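Local coordinates for solute-binding protein (Thermoactinomyces vulgaris, PDB 2ZYO) that binds maltodextrins and cyclodextrins, with maltotetraose bound in this crystal form, and probably delivers them to a membrane transporter for uptake, at residues N234-F237 with K238-K241; E214-K217 with W218-A222. One frame throughout, in Å; residues are numbered along the deposited sequence.

Overall arrangement
Both contacts are local, each formed within one continuous run of chain at the end of a helix, and the helices concerned, 206-220 and 230-238, follow each other in sequence. Their centres lie 21 Å apart, with nearest atoms about 11 Å apart, so they do not touch; strand 165-169 meets residues of both. Contact 1 is a surface contact in which the helix gives way to the loop leading to strand 242-247, and polar bonds at a glycine-containing turn dominate it. Contact 2 is partly buried: it pairs an inner row of Val215, Trp218 and Phe219 with an outer one of charged and polar side chains.

Contact 1: residues N234-F237 with K238-K241; sequences NGLF and KSGK
Ser239 and Leu236 share the shortest hydrogen bond across the two segments, where helix 230-238 ends. The Ser239 hydroxyl donates to the Leu236 carbonyl in a very short bond, OG to O 2.5 Å, made possible by a chi1 of 82° that sets OG between the serine's own backbone N and carbonyl carbon. The same OG accepts from Lys241, whose NZ is 2.9 Å from Ser239 OG after its chain bends at both chi3 and chi4; this ammonium group also donates to the carbonyl of Gln163. Among backbone bonds, Lys238 N to Asn234 O (2.9 Å) is the last i to i-4 bond of good geometry, whereas Ser239 N reaches Gly235 O and Leu236 O only weakly. Gly240 then leaves helical geometry with a phi of 80°, forming a Schellman motif that turns the chain toward strand 242-247, and Gly240 N bonds to Phe237 O at 3.1 Å. The rest is largely carbon laid against the last turn. The Lys238 chain runs alongside it with CG 3.3 Å from Asn234 O, and a bend at chi3 (-74°) brings CE back to 3.4 Å from Asn234 O; beyond it NZ forms a salt bridge with Asp254. Cut back to alanine, this position is likely to leave Asp254 without its positive mate and the Asn234 carbonyl without its methylene cover. Leu236 passes Lys241 at an angle, CD2 to NZ 4.0 Å, and packs on Tyr165 and Leu168, while the Phe237 ring turns to Val242, Val245 and Tyr255.

Contact 2: residues E214-K217 with W218-A222; sequences EVQK and WFTEA
Lys217 and Glu221 lie side by side one turn apart, pointing the same way, with Lys217 CG 3.7 Å from Glu221 OE2. The lysine's polar end turns instead to Glu214: a bend at chi3 (68°) carries NZ to the syn side of Glu214 OE1, 3.3 Å away and 32° out of the carboxylate plane, in a salt bridge. Lys184 holds the other oxygen, OE2. Next along this flank, Gln216 and Thr220 cross obliquely, CG to CG2 3.9 Å, and Gln216 O accepts from both Phe219 N and Thr220 N. The inner rings lie with edges near the Val215 carbonyl oxygen. Trp218 also brings CD1 to 3.3 Å from Glu214 O, while Phe219 has CD2 3.3 Å from Val215 O and lays CE2 4.2 Å from Val215 CG1. Lys217 O takes both Glu221 N and Ala222 N; Ala222 N to Lys217 O, 3.1 Å, is an i to i-5 bond, as found where a helix runs out. Around this C-terminal end of helix 206-220, Trp218 packs edge-to-face on Phe151 of helix 147-157 and Phe169 of strand 165-169, its NE1 hydrogen-bonded to the Tyr147 hydroxyl; Val215 rests on helix 174-183, and Phe219 on Ala371 of helix 360-371.

Contact 1: residues N234-F237 with K238-K241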
# COMPACT_ATOMS: atom_id res chain seq x y z
N ASN A 234 15.96 -7.48 4.87
CA ASN A 234 16.30 -6.33 5.71
C ASN A 234 17.62 -6.50 6.44
O ASN A 234 18.45 -5.59 6.44
CB ASN A 234 15.16 -6.02 6.68
CG ASN A 234 13.87 -5.63 5.98
OD1 ASN A 234 13.90 -5.04 4.90
ND2 ASN A 234 12.74 -5.97 6.59
N GLY A 235 17.81 -7.66 7.06
CA GLY A 235 19.04 -7.97 7.78
C GLY A 235 20.28 -7.84 6.91
O GLY A 235 21.25 -7.20 7.29
N LEU A 236 20.22 -8.44 5.72
CA LEU A 236 21.35 -8.42 4.80
C LEU A 236 21.61 -7.04 4.19
O LEU A 236 22.77 -6.68 3.98
CB LEU A 236 21.20 -9.48 3.71
CG LEU A 236 21.39 -10.92 4.20
CD1 LEU A 236 21.13 -11.92 3.09
CD2 LEU A 236 22.79 -11.12 4.77
N PHE A 237 20.56 -6.27 3.93
CA PHE A 237 20.75 -4.89 3.46
C PHE A 237 21.41 -4.03 4.55
O PHE A 237 22.32 -3.26 4.26
CB PHE A 237 19.44 -4.27 2.98
CG PHE A 237 19.62 -2.94 2.30
CD1 PHE A 237 20.14 -2.86 1.01
CD2 PHE A 237 19.28 -1.76 2.96
CE1 PHE A 237 20.32 -1.62 0.39
CE2 PHE A 237 19.45 -0.52 2.34
CZ PHE A 237 19.98 -0.45 1.05
N LYS A 238 20.94 -4.19 5.79
CA LYS A 238 21.51 -3.45 6.92
C LYS A 238 22.96 -3.84 7.21
O LYS A 238 23.70 -3.07 7.82
CB LYS A 238 20.65 -3.63 8.18
CG LYS A 238 19.31 -2.90 8.11
CD LYS A 238 18.53 -3.00 9.42
CE LYS A 238 17.93 -4.38 9.62
NZ LYS A 238 17.18 -4.48 10.90
N SER A 239 23.36 -5.03 6.76
CA SER A 239 24.72 -5.54 6.91
C SER A 239 25.72 -4.82 6.00
O SER A 239 26.93 -4.97 6.17
CB SER A 239 24.76 -7.04 6.63
OG SER A 239 24.84 -7.30 5.23
N GLY A 240 25.20 -4.07 5.04
CA GLY A 240 26.04 -3.33 4.09
C GLY A 240 26.59 -4.16 2.95
O GLY A 240 27.51 -3.73 2.25
N LYS A 241 26.03 -5.35 2.75
CA LYS A 241 26.50 -6.25 1.70
C LYS A 241 25.46 -6.50 0.60
O LYS A 241 25.57 -7.46 -0.16
CB LYS A 241 26.97 -7.58 2.30
CG LYS A 241 28.23 -7.48 3.17
CD LYS A 241 28.66 -8.85 3.70
CE LYS A 241 27.92 -9.25 4.97
NZ LYS A 241 26.50 -9.68 4.74

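Contact 2: residues E214-K217 with W218-A222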
# COMPACT_ATOMS: atom_id res chain seq x y z
N GLU A 214 9.27 -15.30 -14.56
CA GLU A 214 10.24 -14.31 -14.11
C GLU A 214 10.59 -14.54 -12.64
O GLU A 214 11.77 -14.49 -12.27
CB GLU A 214 9.71 -12.88 -14.31
CG GLU A 214 9.51 -12.48 -15.77
CD GLU A 214 10.78 -12.02 -16.47
OE1 GLU A 214 11.89 -12.44 -16.07
OE2 GLU A 214 10.67 -11.22 -17.43
N VAL A 215 9.58 -14.80 -11.82
CA VAL A 215 9.77 -15.14 -10.41
C VAL A 215 10.74 -16.32 -10.26
O VAL A 215 11.70 -16.26 -9.48
CB VAL A 215 8.42 -15.47 -9.71
CG1 VAL A 215 8.64 -16.04 -8.31
CG2 VAL A 215 7.53 -14.23 -9.66
N GLN A 216 10.49 -17.37 -11.04
CA GLN A 216 11.33 -18.57 -11.05
C GLN A 216 12.80 -18.24 -11.33
O GLN A 216 13.70 -18.79 -10.68
CB GLN A 216 10.80 -19.57 -12.08
CG GLN A 216 11.47 -20.94 -12.02
CD GLN A 216 10.88 -21.90 -13.03
OE1 GLN A 216 10.68 -21.56 -14.20
NE2 GLN A 216 10.60 -23.12 -12.59
N LYS A 217 13.04 -17.34 -12.28
CA LYS A 217 14.40 -16.94 -12.67
C LYS A 217 15.19 -16.34 -11.51
O LYS A 217 16.42 -16.48 -11.46
CB LYS A 217 14.36 -15.98 -13.85
CG LYS A 217 14.09 -16.66 -15.19
CD LYS A 217 13.75 -15.65 -16.28
CE LYS A 217 14.94 -14.78 -16.64
NZ LYS A 217 14.54 -13.68 -17.57
N TRP A 218 14.50 -15.68 -10.59
CA TRP A 218 15.16 -15.09 -9.42
C TRP A 218 15.77 -16.16 -8.50
O TRP A 218 16.73 -15.88 -7.78
CB TRP A 218 14.20 -14.19 -8.65
CG TRP A 218 14.09 -12.84 -9.28
CD1 TRP A 218 13.14 -12.42 -10.16
CD2 TRP A 218 14.99 -11.74 -9.09
NE1 TRP A 218 13.39 -11.12 -10.54
CE2 TRP A 218 14.52 -10.67 -9.90
CE3 TRP A 218 16.15 -11.54 -8.33
CZ2 TRP A 218 15.16 -9.43 -9.96
CZ3 TRP A 218 16.79 -10.30 -8.39
CH2 TRP A 218 16.29 -9.27 -9.20
N PHE A 219 15.24 -17.37 -8.57
CA PHE A 219 15.73 -18.47 -7.75
C PHE A 219 16.66 -19.40 -8.53
O PHE A 219 17.64 -19.90 -7.98
CB PHE A 219 14.56 -19.23 -7.11
CG PHE A 219 13.75 -18.37 -6.18
CD1 PHE A 219 14.14 -18.21 -4.85
CD2 PHE A 219 12.62 -17.70 -6.63
CE1 PHE A 219 13.41 -17.40 -3.99
CE2 PHE A 219 11.88 -16.89 -5.77
CZ PHE A 219 12.27 -16.74 -4.45
N THR A 220 16.36 -19.61 -9.81
CA THR A 220 17.16 -20.50 -10.66
C THR A 220 18.40 -19.84 -11.27
O THR A 220 19.40 -20.51 -11.53
CB THR A 220 16.32 -21.11 -11.81
OG1 THR A 220 15.77 -20.05 -12.61
CG2 THR A 220 15.19 -21.97 -11.25
N GLU A 221 18.33 -18.53 -11.51
CA GLU A 221 19.44 -17.80 -12.13
C GLU A 221 20.08 -16.75 -11.22
O GLU A 221 21.30 -16.57 -11.24
CB GLU A 221 18.99 -17.13 -13.44
CG GLU A 221 18.56 -18.10 -14.53
CD GLU A 221 18.19 -17.39 -15.83
OE1 GLU A 221 18.80 -16.35 -16.14
OE2 GLU A 221 17.30 -17.89 -16.55
N ALA A 222 19.26 -16.06 -10.43
CA ALA A 222 19.75 -15.00 -9.54
C ALA A 222 20.06 -15.51 -8.13
O ALA A 222 20.41 -14.72 -7.24
CB ALA A 222 18.77 -13.83 -9.51